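Local coordinates for protein putative nucleotide sugar epimerase/ dehydratase (Bordetella bronchiseptica, PDB 2Q1S) that binds NADH in a Rossmann fold and probably acts as a nucleotide-sugar epimerase or dehydratase in the biosynthesis of lipopolysaccharide O-antigen, at residues A[124-129]-A[182-187]; A[216-221]-A[235-240]; A[59-64]-A[79-84]. All blocks are in the same frame, centred on the assembly; numbering follows the deposited sequence.

Contact 1 (A[124-129]-A[182-187]); sequences ENNTLT and SMSKIF. With NAI (1,4-dihydronicotinamide adenine dinucleotide), chain B.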
loop_
_atom_site.group_PDB
_atom_site.type_symbol
_atom_site.label_atom_id
_atom_site.label_comp_id
_atom_site.label_asym_id
_atom_site.label_seq_id
_atom_site.Cartn_x
_atom_site.Cartn_y
_atom_site.Cartn_z
ATOM N N GLU A 124 0.153 10.222 4.232
ATOM C CA GLU A 124 0.113 10.463 5.695
ATOM C C GLU A 124 -1.302 10.332 6.231
ATOM O O GLU A 124 -1.514 9.759 7.316
ATOM C CB GLU A 124 0.639 11.859 5.985
ATOM C CG GLU A 124 0.475 12.250 7.445
ATOM C CD GLU A 124 1.359 11.472 8.420
ATOM O OE1 GLU A 124 2.410 10.886 8.052
ATOM O OE2 GLU A 124 1.025 11.525 9.626
ATOM N N ASN A 125 -2.280 10.813 5.464
ATOM C CA ASN A 125 -3.676 10.877 5.938
ATOM C C ASN A 125 -4.622 9.845 5.361
ATOM O O ASN A 125 -5.839 9.888 5.626
ATOM C CB ASN A 125 -4.172 12.301 5.655
ATOM C CG ASN A 125 -3.356 13.325 6.406
ATOM O OD1 ASN A 125 -3.425 13.412 7.636
ATOM N ND2 ASN A 125 -2.505 14.060 5.689
ATOM N N ASN A 126 -4.074 8.859 4.639
ATOM C CA ASN A 126 -4.894 7.889 3.919
ATOM C C ASN A 126 -4.336 6.446 3.965
ATOM O O ASN A 126 -5.094 5.495 3.870
ATOM C CB ASN A 126 -5.129 8.381 2.482
ATOM C CG ASN A 126 -6.479 7.996 1.912
ATOM O OD1 ASN A 126 -7.323 7.353 2.554
ATOM N ND2 ASN A 126 -6.708 8.448 0.686
ATOM N N THR A 127 -2.993 6.312 4.024
ATOM C CA THR A 127 -2.403 4.982 4.100
ATOM C C THR A 127 -1.882 4.752 5.514
ATOM O O THR A 127 -2.231 3.734 6.154
ATOM C CB THR A 127 -1.249 4.801 3.081
ATOM O OG1 THR A 127 -1.796 4.767 1.741
ATOM C CG2 THR A 127 -0.495 3.465 3.274
ATOM N N LEU A 128 -1.066 5.676 5.987
ATOM C CA LEU A 128 -0.414 5.463 7.283
ATOM C C LEU A 128 -1.420 5.488 8.428
ATOM O O LEU A 128 -1.210 4.840 9.450
ATOM C CB LEU A 128 0.706 6.492 7.461
ATOM C CG LEU A 128 1.541 6.381 8.716
ATOM C CD1 LEU A 128 2.442 5.114 8.679
ATOM C CD2 LEU A 128 2.362 7.639 8.887
ATOM N N THR A 129 -2.502 6.223 8.210
ATOM C CA THR A 129 -3.597 6.283 9.208
ATOM C C THR A 129 -4.057 4.850 9.549
ATOM O O THR A 129 -4.118 4.465 10.731
ATOM C CB THR A 129 -4.784 7.028 8.572
ATOM O OG1 THR A 129 -4.945 6.559 7.216
ATOM C CG2 THR A 129 -4.565 8.509 8.598
ATOM N N SER A 182 -6.957 6.361 -4.562
ATOM C CA SER A 182 -7.513 5.036 -4.870
ATOM C C SER A 182 -6.595 3.915 -4.341
ATOM O O SER A 182 -7.060 2.890 -3.825
ATOM C CB SER A 182 -7.774 4.889 -6.377
ATOM O OG SER A 182 -6.576 4.862 -7.143
ATOM N N MET A 183 -5.289 4.141 -4.472
ATOM C CA MET A 183 -4.320 3.156 -3.965
ATOM C C MET A 183 -4.397 3.073 -2.448
ATOM O O MET A 183 -4.413 2.005 -1.881
ATOM C CB MET A 183 -2.908 3.519 -4.433
ATOM C CG MET A 183 -2.797 3.355 -5.957
ATOM S SD MET A 183 -1.063 3.507 -6.535
ATOM C CE MET A 183 -0.712 5.235 -6.156
ATOM N N SER A 184 -4.416 4.219 -1.787
ATOM C CA SER A 184 -4.537 4.202 -0.309
ATOM C C SER A 184 -5.776 3.455 0.163
ATOM O O SER A 184 -5.723 2.700 1.156
ATOM C CB SER A 184 -4.633 5.621 0.196
ATOM O OG SER A 184 -3.358 6.249 0.166
ATOM N N LYS A 185 -6.907 3.634 -0.534
ATOM C CA LYS A 185 -8.124 2.935 -0.104
ATOM C C LYS A 185 -7.944 1.421 -0.218
ATOM O O LYS A 185 -8.297 0.665 0.675
ATOM C CB LYS A 185 -9.374 3.388 -0.916
ATOM C CG LYS A 185 -9.746 4.858 -0.734
ATOM C CD LYS A 185 -9.746 5.320 0.699
ATOM C CE LYS A 185 -10.752 4.581 1.565
ATOM N NZ LYS A 185 -10.801 5.142 2.985
ATOM N N ILE A 186 -7.309 0.975 -1.285
ATOM C CA ILE A 186 -7.055 -0.464 -1.502
ATOM C C ILE A 186 -6.042 -0.959 -0.446
ATOM O O ILE A 186 -6.184 -2.060 0.118
ATOM C CB ILE A 186 -6.522 -0.697 -2.938
ATOM C CG1 ILE A 186 -7.663 -0.510 -3.938
ATOM C CG2 ILE A 186 -5.723 -2.014 -3.053
ATOM C CD1 ILE A 186 -7.163 -0.502 -5.410
ATOM N N PHE A 187 -5.021 -0.145 -0.183
ATOM C CA PHE A 187 -4.000 -0.565 0.766
ATOM C C PHE A 187 -4.637 -0.816 2.139
ATOM O O PHE A 187 -4.251 -1.747 2.858
ATOM C CB PHE A 187 -2.891 0.483 0.906
ATOM C CG PHE A 187 -2.043 0.694 -0.361
ATOM C CD1 PHE A 187 -2.135 -0.159 -1.465
ATOM C CD2 PHE A 187 -1.117 1.740 -0.404
ATOM C CE1 PHE A 187 -1.331 0.049 -2.597
ATOM C CE2 PHE A 187 -0.321 1.939 -1.571
ATOM C CZ PHE A 187 -0.446 1.086 -2.609
HETATM P PA NAI B . -14.469 13.602 4.598
HETATM O O1A NAI B . -13.247 14.221 4.022
HETATM O O2A NAI B . -15.672 14.508 4.952
HETATM O O5B NAI B . -14.146 12.725 5.826
HETATM C C5B NAI B . -12.840 12.252 6.176
HETATM C C4B NAI B . -12.435 12.756 7.551
HETATM O O4B NAI B . -11.119 12.296 7.835
HETATM C C3B NAI B . -12.405 14.306 7.598
HETATM O O3B NAI B . -13.171 14.773 8.722
HETATM C C2B NAI B . -10.931 14.608 7.830
HETATM O O2B NAI B . -10.608 15.801 8.610
HETATM C C1B NAI B . -10.465 13.353 8.570
HETATM N N9A NAI B . -9.028 13.139 8.564
HETATM C C8A NAI B . -8.161 13.362 7.529
HETATM N N7A NAI B . -6.933 12.998 7.904
HETATM C C5A NAI B . -6.967 12.519 9.180
HETATM C C6A NAI B . -6.017 11.981 10.163
HETATM N N6A NAI B . -4.710 11.842 9.914
HETATM N N1A NAI B . -6.469 11.593 11.397
HETATM C C2A NAI B . -7.794 11.733 11.674
HETATM N N3A NAI B . -8.744 12.202 10.848
HETATM C C4A NAI B . -8.395 12.609 9.577
HETATM O O3 NAI B . -14.932 12.568 3.469
HETATM P PN NAI B . -16.120 11.459 3.509
HETATM O O1N NAI B . -16.799 11.444 2.233
HETATM O O2N NAI B . -16.822 11.644 4.830
HETATM O O5D NAI B . -15.239 10.088 3.678
HETATM C C5D NAI B . -15.402 9.206 4.802
HETATM C C4D NAI B . -14.806 7.854 4.405
HETATM O O4D NAI B . -15.581 7.303 3.367
HETATM C C3D NAI B . -13.407 7.977 3.798
HETATM O O3D NAI B . -12.625 6.891 4.311
HETATM C C2D NAI B . -13.636 7.866 2.322
HETATM O O2D NAI B . -12.458 7.359 1.638
HETATM C C1D NAI B . -14.771 6.882 2.250
HETATM N N1N NAI B . -15.541 6.963 1.036
HETATM C C2N NAI B . -16.404 7.999 0.775
HETATM C C3N NAI B . -17.153 8.030 -0.398
HETATM C C7N NAI B . -18.104 9.181 -0.713
HETATM O O7N NAI B . -18.744 9.132 -1.750
HETATM N N7N NAI B . -18.199 10.175 0.205
HETATM C C4N NAI B . -17.078 6.952 -1.320
HETATM C C5N NAI B . -16.202 5.875 -0.997
HETATM C C6N NAI B . -15.481 5.897 0.196
HETATM O O HOH W 1 -6.000 3.029 4.094
HETATM O O HOH W 2 -8.100 5.123 3.963
#
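The ring of F187 meets T127 at its CD2 corner: OG1 of T127 lies 3.8 Å from CD2, approaching obliquely, and the methyl CG2 touches the same atom. One face of the ring carries the backbone oxygen of M183, offset toward the rim; the ring also stacks on F187 of the second subunit. The amide of N126 is a second flat group. Its carbon CG rests against CB of S184 at 3.5 Å, and its two ends have separate duties, OD1 bonded to T108 and ND2 to D122.

The hydroxyls of T127 and S184 approach to 2.7 Å between OG1 and OG. OG of S184 is hydrogen-bonded to OD2 of D122, whose OD1 takes ND2 of N126. The chi1 of -76° sets OG of S184 beside its own backbone N, on the side of T127.

Two waters complete the seam. One bridges the backbone oxygens of N126 and S184; the other lies between OD1 of N126 (2.7 Å) and NZ of K185. The K185 chain, bent at chi2 (-46°) and chi3 (-62°), returns toward N126 although its CB points away. NZ has four acceptors around it, both hydroxyls of the nicotinamide ribose (O3D at 2.9 Å, O2D at 3.1 Å), the S149 carbonyl and the water, so its three protons must be shared. Y181 and K185 form the YxxxK pair of short-chain dehydrogenases.

OD1 of N125, turned from S184, accepts a hydrogen bond from the adenine amino group N6A at 3.1 Å. The contact thus joins the junction between helices 119-126 and 128-137 to helix 180-199, beside the second subunit.

Contact 2 (A[216-221]-A[235-240]); sequences EILGAG and TPTFIY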
loop_
_atom_site.group_PDB
_atom_site.type_symbol
_atom_site.label_atom_id
_atom_site.label_comp_id
_atom_site.label_asym_id
_atom_site.label_seq_id
_atom_site.Cartn_x
_atom_site.Cartn_y
_atom_site.Cartn_z
ATOM N N GLU A 216 -22.310 17.413 4.160
ATOM C CA GLU A 216 -21.185 17.632 3.239
ATOM C C GLU A 216 -21.153 19.092 2.887
ATOM O O GLU A 216 -22.070 19.595 2.219
ATOM C CB GLU A 216 -21.306 16.794 1.951
ATOM C CG GLU A 216 -20.085 17.020 1.062
ATOM C CD GLU A 216 -19.940 16.076 -0.105
ATOM O OE1 GLU A 216 -20.919 15.427 -0.529
ATOM O OE2 GLU A 216 -18.803 15.991 -0.623
ATOM N N ILE A 217 -20.104 19.776 3.372
ATOM C CA ILE A 217 -19.981 21.228 3.241
ATOM C C ILE A 217 -18.918 21.546 2.194
ATOM O O ILE A 217 -17.745 21.219 2.389
ATOM C CB ILE A 217 -19.575 21.862 4.598
ATOM C CG1 ILE A 217 -20.631 21.568 5.671
ATOM C CG2 ILE A 217 -19.283 23.394 4.427
ATOM C CD1 ILE A 217 -20.193 21.828 7.158
ATOM N N LEU A 218 -19.312 22.222 1.115
ATOM C CA LEU A 218 -18.322 22.677 0.129
ATOM C C LEU A 218 -17.260 23.510 0.839
ATOM O O LEU A 218 -17.598 24.354 1.664
ATOM C CB LEU A 218 -18.987 23.501 -0.984
ATOM C CG LEU A 218 -20.061 22.775 -1.817
ATOM C CD1 LEU A 218 -20.722 23.751 -2.786
ATOM C CD2 LEU A 218 -19.514 21.580 -2.604
ATOM N N GLY A 219 -15.972 23.228 0.562
ATOM C CA GLY A 219 -14.896 24.046 1.158
ATOM C C GLY A 219 -14.515 23.602 2.571
ATOM O O GLY A 219 -13.669 24.235 3.197
ATOM N N ALA A 220 -15.126 22.543 3.093
ATOM C CA ALA A 220 -14.793 22.090 4.445
ATOM C C ALA A 220 -13.287 21.831 4.615
ATOM O O ALA A 220 -12.653 21.201 3.766
ATOM C CB ALA A 220 -15.606 20.867 4.830
ATOM N N GLY A 221 -12.721 22.336 5.709
ATOM C CA GLY A 221 -11.328 22.047 6.088
ATOM C C GLY A 221 -10.303 22.945 5.431
ATOM O O GLY A 221 -10.626 24.050 5.001
ATOM N N THR A 235 -22.954 16.302 -6.504
ATOM C CA THR A 235 -24.235 16.648 -5.857
ATOM C C THR A 235 -24.244 17.980 -5.077
ATOM O O THR A 235 -25.071 18.847 -5.373
ATOM C CB THR A 235 -24.789 15.471 -5.025
ATOM O OG1 THR A 235 -24.842 14.302 -5.856
ATOM C CG2 THR A 235 -26.185 15.767 -4.472
ATOM N N PRO A 236 -23.346 18.150 -4.078
ATOM C CA PRO A 236 -23.338 19.433 -3.374
ATOM C C PRO A 236 -22.975 20.639 -4.268
ATOM O O PRO A 236 -23.445 21.762 -4.020
ATOM C CB PRO A 236 -22.334 19.217 -2.240
ATOM C CG PRO A 236 -21.427 18.142 -2.754
ATOM C CD PRO A 236 -22.366 17.224 -3.492
ATOM N N THR A 237 -22.176 20.380 -5.307
ATOM C CA THR A 237 -21.869 21.432 -6.284
ATOM C C THR A 237 -23.126 21.869 -7.008
ATOM O O THR A 237 -23.417 23.068 -7.075
ATOM C CB THR A 237 -20.803 20.971 -7.286
ATOM O OG1 THR A 237 -19.569 20.822 -6.595
ATOM C CG2 THR A 237 -20.588 22.016 -8.369
ATOM N N PHE A 238 -23.864 20.895 -7.541
ATOM C CA PHE A 238 -25.103 21.190 -8.268
ATOM C C PHE A 238 -26.159 21.843 -7.386
ATOM O O PHE A 238 -26.831 22.774 -7.827
ATOM C CB PHE A 238 -25.687 19.928 -8.901
ATOM C CG PHE A 238 -25.007 19.493 -10.168
ATOM C CD1 PHE A 238 -23.870 20.146 -10.655
ATOM C CD2 PHE A 238 -25.535 18.434 -10.891
ATOM C CE1 PHE A 238 -23.261 19.724 -11.834
ATOM C CE2 PHE A 238 -24.927 17.992 -12.063
ATOM C CZ PHE A 238 -23.788 18.642 -12.543
ATOM N N ILE A 239 -26.307 21.360 -6.154
ATOM C CA ILE A 239 -27.296 21.923 -5.217
ATOM C C ILE A 239 -26.962 23.378 -4.909
ATOM O O ILE A 239 -27.835 24.272 -4.941
ATOM C CB ILE A 239 -27.423 21.077 -3.927
ATOM C CG1 ILE A 239 -28.101 19.744 -4.263
ATOM C CG2 ILE A 239 -28.217 21.821 -2.851
ATOM C CD1 ILE A 239 -28.128 18.739 -3.107
ATOM N N TYR A 240 -25.687 23.617 -4.632
ATOM C CA TYR A 240 -25.260 24.985 -4.348
ATOM C C TYR A 240 -25.573 25.916 -5.528
ATOM O O TYR A 240 -26.227 26.961 -5.344
ATOM C CB TYR A 240 -23.763 25.044 -3.992
ATOM C CG TYR A 240 -23.278 26.458 -3.770
ATOM C CD1 TYR A 240 -23.525 27.125 -2.565
ATOM C CD2 TYR A 240 -22.619 27.154 -4.790
ATOM C CE1 TYR A 240 -23.114 28.451 -2.380
ATOM C CE2 TYR A 240 -22.178 28.450 -4.606
ATOM C CZ TYR A 240 -22.438 29.101 -3.408
ATOM O OH TYR A 240 -22.012 30.401 -3.240
#
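Carboxylate oxygen OE2 of E216 is gripped from outside the contact by a salt bridge to NE of R232 and a hydrogen bond from ND2 of N233. Its partner OE1 instead lies against the ring of P236, 3.5 Å from CG and 3.8 Å from CD, a van der Waals contact with the pyrrolidine. An extended chain, with CG anti to the backbone N (chi1 -178°), carries the carboxylate to this proline near the start of helix 234-243. The two bonds on OE2 should fix the rotation of the group and probably favour its ionised form.

Apolar packing centres on L218, whose two methyls divide the helix surface between them. CD2 sits 3.7 Å from CB of P236 and 4.1 Å from OG1 of T237, which is bonded to the carbonyl of N233. CD1 reaches CB of Y240 at 3.5 Å and lies 3.6 Å from the P236 carbonyl oxygen, so L218 spans one helical turn, from P236 to Y240. Beyond it, OH of Y240 bonds to E362, while M365 of helix 358-366 touches both L218 and Y240.

L218 occupies the second position of a type II turn closed by N of A220 on O of I217 at 3.0 Å. G219 follows with the positive phi (84°) expected at the third position. This is a type II beta turn packed on a helix, in the region following strand 203-212; R232, held by E216, belongs to the NADH site.

Contact 3 (A[59-64]-A[79-84]); sequences QVHVVD and AVRFSE. With NAI (1,4-dihydronicotinamide adenine dinucleotide), chain B.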
loop_
_atom_site.group_PDB
_atom_site.type_symbol
_atom_site.label_atom_id
_atom_site.label_comp_id
_atom_site.label_asym_id
_atom_site.label_seq_id
_atom_site.Cartn_x
_atom_site.Cartn_y
_atom_site.Cartn_z
ATOM N N GLN A 59 -20.609 6.249 24.695
ATOM C CA GLN A 59 -19.574 7.241 24.448
ATOM C C GLN A 59 -19.171 7.161 22.987
ATOM O O GLN A 59 -19.119 6.065 22.431
ATOM C CB GLN A 59 -18.347 6.978 25.328
ATOM C CG GLN A 59 -18.516 7.277 26.838
ATOM C CD GLN A 59 -17.255 7.003 27.648
ATOM O OE1 GLN A 59 -16.276 6.455 27.136
ATOM N NE2 GLN A 59 -17.275 7.387 28.918
ATOM N N VAL A 60 -18.910 8.314 22.388
ATOM C CA VAL A 60 -18.259 8.368 21.058
ATOM C C VAL A 60 -16.969 9.207 21.173
ATOM O O VAL A 60 -17.012 10.369 21.603
ATOM C CB VAL A 60 -19.140 8.976 19.960
ATOM C CG1 VAL A 60 -18.415 8.847 18.591
ATOM C CG2 VAL A 60 -20.490 8.316 19.879
ATOM N N HIS A 61 -15.826 8.594 20.826
ATOM C CA HIS A 61 -14.541 9.293 20.780
ATOM C C HIS A 61 -14.260 9.622 19.319
ATOM O O HIS A 61 -13.991 8.707 18.522
ATOM C CB HIS A 61 -13.439 8.399 21.339
ATOM C CG HIS A 61 -12.105 9.066 21.455
ATOM N ND1 HIS A 61 -10.962 8.355 21.752
ATOM C CD2 HIS A 61 -11.719 10.347 21.279
ATOM C CE1 HIS A 61 -9.937 9.185 21.807
ATOM N NE2 HIS A 61 -10.367 10.404 21.526
ATOM N N VAL A 62 -14.436 10.881 18.964
ATOM C CA VAL A 62 -14.135 11.371 17.608
ATOM C C VAL A 62 -12.660 11.782 17.573
ATOM O O VAL A 62 -12.196 12.561 18.394
ATOM C CB VAL A 62 -15.058 12.564 17.219
ATOM C CG1 VAL A 62 -14.561 13.259 15.922
ATOM C CG2 VAL A 62 -16.538 12.092 17.078
ATOM N N VAL A 63 -11.935 11.192 16.606
ATOM C CA VAL A 63 -10.532 11.591 16.425
ATOM C C VAL A 63 -10.490 12.183 15.029
ATOM O O VAL A 63 -10.783 11.434 14.072
ATOM C CB VAL A 63 -9.600 10.354 16.465
ATOM C CG1 VAL A 63 -8.178 10.840 16.196
ATOM C CG2 VAL A 63 -9.679 9.691 17.883
ATOM N N ASP A 64 -10.219 13.476 14.912
ATOM C CA ASP A 64 -10.265 14.094 13.589
ATOM C C ASP A 64 -9.381 15.330 13.609
ATOM O O ASP A 64 -9.494 16.169 14.508
ATOM C CB ASP A 64 -11.718 14.438 13.221
ATOM C CG ASP A 64 -11.911 14.615 11.746
ATOM O OD1 ASP A 64 -11.203 15.535 11.209
ATOM O OD2 ASP A 64 -12.767 13.931 11.186
ATOM N N ALA A 79 -21.717 12.840 25.774
ATOM C CA ALA A 79 -21.248 11.510 25.319
ATOM C C ALA A 79 -20.136 11.541 24.264
ATOM O O ALA A 79 -19.562 10.498 23.947
ATOM C CB ALA A 79 -22.413 10.685 24.795
ATOM N N VAL A 80 -19.848 12.725 23.722
ATOM C CA VAL A 80 -18.830 12.881 22.673
ATOM C C VAL A 80 -17.525 13.461 23.254
ATOM O O VAL A 80 -17.526 14.524 23.870
ATOM C CB VAL A 80 -19.336 13.790 21.520
ATOM C CG1 VAL A 80 -18.215 14.071 20.513
ATOM C CG2 VAL A 80 -20.528 13.172 20.798
ATOM N N ARG A 81 -16.431 12.726 23.096
ATOM C CA ARG A 81 -15.078 13.218 23.367
ATOM C C ARG A 81 -14.448 13.524 22.001
ATOM O O ARG A 81 -14.498 12.698 21.094
ATOM C CB ARG A 81 -14.258 12.160 24.104
ATOM C CG ARG A 81 -12.804 12.515 24.277
ATOM C CD ARG A 81 -11.979 11.322 24.706
ATOM N NE ARG A 81 -10.560 11.672 24.809
ATOM C CZ ARG A 81 -9.575 10.805 25.038
ATOM N NH1 ARG A 81 -9.832 9.507 25.187
ATOM N NH2 ARG A 81 -8.321 11.248 25.116
ATOM N N PHE A 82 -13.871 14.710 21.858
ATOM C CA PHE A 82 -13.229 15.078 20.592
ATOM C C PHE A 82 -11.724 15.318 20.749
ATOM O O PHE A 82 -11.288 16.264 21.445
ATOM C CB PHE A 82 -13.941 16.298 19.983
ATOM C CG PHE A 82 -13.288 16.858 18.727
ATOM C CD1 PHE A 82 -12.964 16.047 17.659
ATOM C CD2 PHE A 82 -13.055 18.221 18.615
ATOM C CE1 PHE A 82 -12.383 16.578 16.508
ATOM C CE2 PHE A 82 -12.469 18.766 17.460
ATOM C CZ PHE A 82 -12.123 17.942 16.416
ATOM N N SER A 83 -10.945 14.472 20.057
ATOM C CA SER A 83 -9.500 14.657 19.943
ATOM C C SER A 83 -9.181 15.260 18.573
ATOM O O SER A 83 -9.291 14.591 17.543
ATOM C CB SER A 83 -8.721 13.348 20.152
ATOM O OG SER A 83 -8.967 12.784 21.443
ATOM N N GLU A 84 -8.834 16.546 18.584
ATOM C CA GLU A 84 -8.526 17.305 17.369
ATOM C C GLU A 84 -7.051 17.040 17.038
ATOM O O GLU A 84 -6.158 17.898 17.206
ATOM C CB GLU A 84 -8.808 18.813 17.558
ATOM C CG GLU A 84 -8.581 19.567 16.233
ATOM C CD GLU A 84 -8.950 21.024 16.269
ATOM O OE1 GLU A 84 -9.714 21.467 17.172
ATOM O OE2 GLU A 84 -8.439 21.770 15.399
HETATM P PA NAI B . -14.469 13.602 4.598
HETATM O O1A NAI B . -13.247 14.221 4.022
HETATM O O2A NAI B . -15.672 14.508 4.952
HETATM O O5B NAI B . -14.146 12.725 5.826
HETATM C C5B NAI B . -12.840 12.252 6.176
HETATM C C4B NAI B . -12.435 12.756 7.551
HETATM O O4B NAI B . -11.119 12.296 7.835
HETATM C C3B NAI B . -12.405 14.306 7.598
HETATM O O3B NAI B . -13.171 14.773 8.722
HETATM C C2B NAI B . -10.931 14.608 7.830
HETATM O O2B NAI B . -10.608 15.801 8.610
HETATM C C1B NAI B . -10.465 13.353 8.570
HETATM N N9A NAI B . -9.028 13.139 8.564
HETATM C C8A NAI B . -8.161 13.362 7.529
HETATM N N7A NAI B . -6.933 12.998 7.904
HETATM C C5A NAI B . -6.967 12.519 9.180
HETATM C C6A NAI B . -6.017 11.981 10.163
HETATM N N6A NAI B . -4.710 11.842 9.914
HETATM N N1A NAI B . -6.469 11.593 11.397
HETATM C C2A NAI B . -7.794 11.733 11.674
HETATM N N3A NAI B . -8.744 12.202 10.848
HETATM C C4A NAI B . -8.395 12.609 9.577
HETATM O O3 NAI B . -14.932 12.568 3.469
HETATM P PN NAI B . -16.120 11.459 3.509
HETATM O O1N NAI B . -16.799 11.444 2.233
HETATM O O2N NAI B . -16.822 11.644 4.830
HETATM O O5D NAI B . -15.239 10.088 3.678
HETATM C C5D NAI B . -15.402 9.206 4.802
HETATM C C4D NAI B . -14.806 7.854 4.405
HETATM O O4D NAI B . -15.581 7.303 3.367
HETATM C C3D NAI B . -13.407 7.977 3.798
HETATM O O3D NAI B . -12.625 6.891 4.311
HETATM C C2D NAI B . -13.636 7.866 2.322
HETATM O O2D NAI B . -12.458 7.359 1.638
HETATM C C1D NAI B . -14.771 6.882 2.250
HETATM N N1N NAI B . -15.541 6.963 1.036
HETATM C C2N NAI B . -16.404 7.999 0.775
HETATM C C3N NAI B . -17.153 8.030 -0.398
HETATM C C7N NAI B . -18.104 9.181 -0.713
HETATM O O7N NAI B . -18.744 9.132 -1.750
HETATM N N7N NAI B . -18.199 10.175 0.205
HETATM C C4N NAI B . -17.078 6.952 -1.320
HETATM C C5N NAI B . -16.202 5.875 -0.997
HETATM C C6N NAI B . -15.481 5.897 0.196
#
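V62 and F82 form the apolar centre, CG1 of the valine touching CD1 of the ring at 3.7 Å in an oblique crossing. V60 and V80 extend the same face of the sheet, with V62 CG2 and V80 CG1 4.3 Å apart, and V49 of helix 43-54 packs on V60 and V62. Beyond the valine, the edge of the F82 ring meets CB of D64 in its plane.

The strands run parallel, their axes 4.7 Å apart and 16° from alignment. Five backbone bonds alternate between them, from V60 N to A79 O through to D64 N to S83 O. They join strand 80-83 to strand 59-63 in the parallel sheet of the Rossmann fold, and strand 59-63 pairs on its other side with strand 34-38.

The other face carries H61, R81, V63 and S83. The guanidinium of R81 lies flat on the imidazole, the planes 4° apart and the centres 4.0 Å, while V63 CG2 lies over the opposite ring face, near its rim. Both chains leave anti to the backbone N, which sends them off side by side. At the ring edge NE2 and S83 OG share a nearly straight hydrogen bond of 2.8 Å (174°), and ND1 bonds to Y100, so both ring nitrogens are engaged and the ring's rotation is fixed. At the strand end the D64 carboxylate accepts hydrogen bonds from two hydroxyls of the adenosine ribose of NADH, O2B on OD1 at 2.7 Å and O3B on OD2 at 2.6 Å.

Along the chain the contacts follow in series, 59-64/79-84 first, then 124-129/182-187, then 216-221/235-240, and none encloses another. All belong to the epimerase/dehydratase family region of the chain. Their centres stand 22 to 24 Å apart and no two touch; the nearest atoms of contacts 2 and 3 are about 8 Å apart, those of contacts 1 and 3 about 9 Å and those of contacts 1 and 2 about 12 Å. NADH connects contacts 1 and 3: contact 3, in the parallel sheet, holds the adenosine ribose, and contact 1, among helices, reaches both the adenine and the nicotinamide ribose. Contact 2, beyond strand 203-212, binds none of it directly but holds R232 of the site.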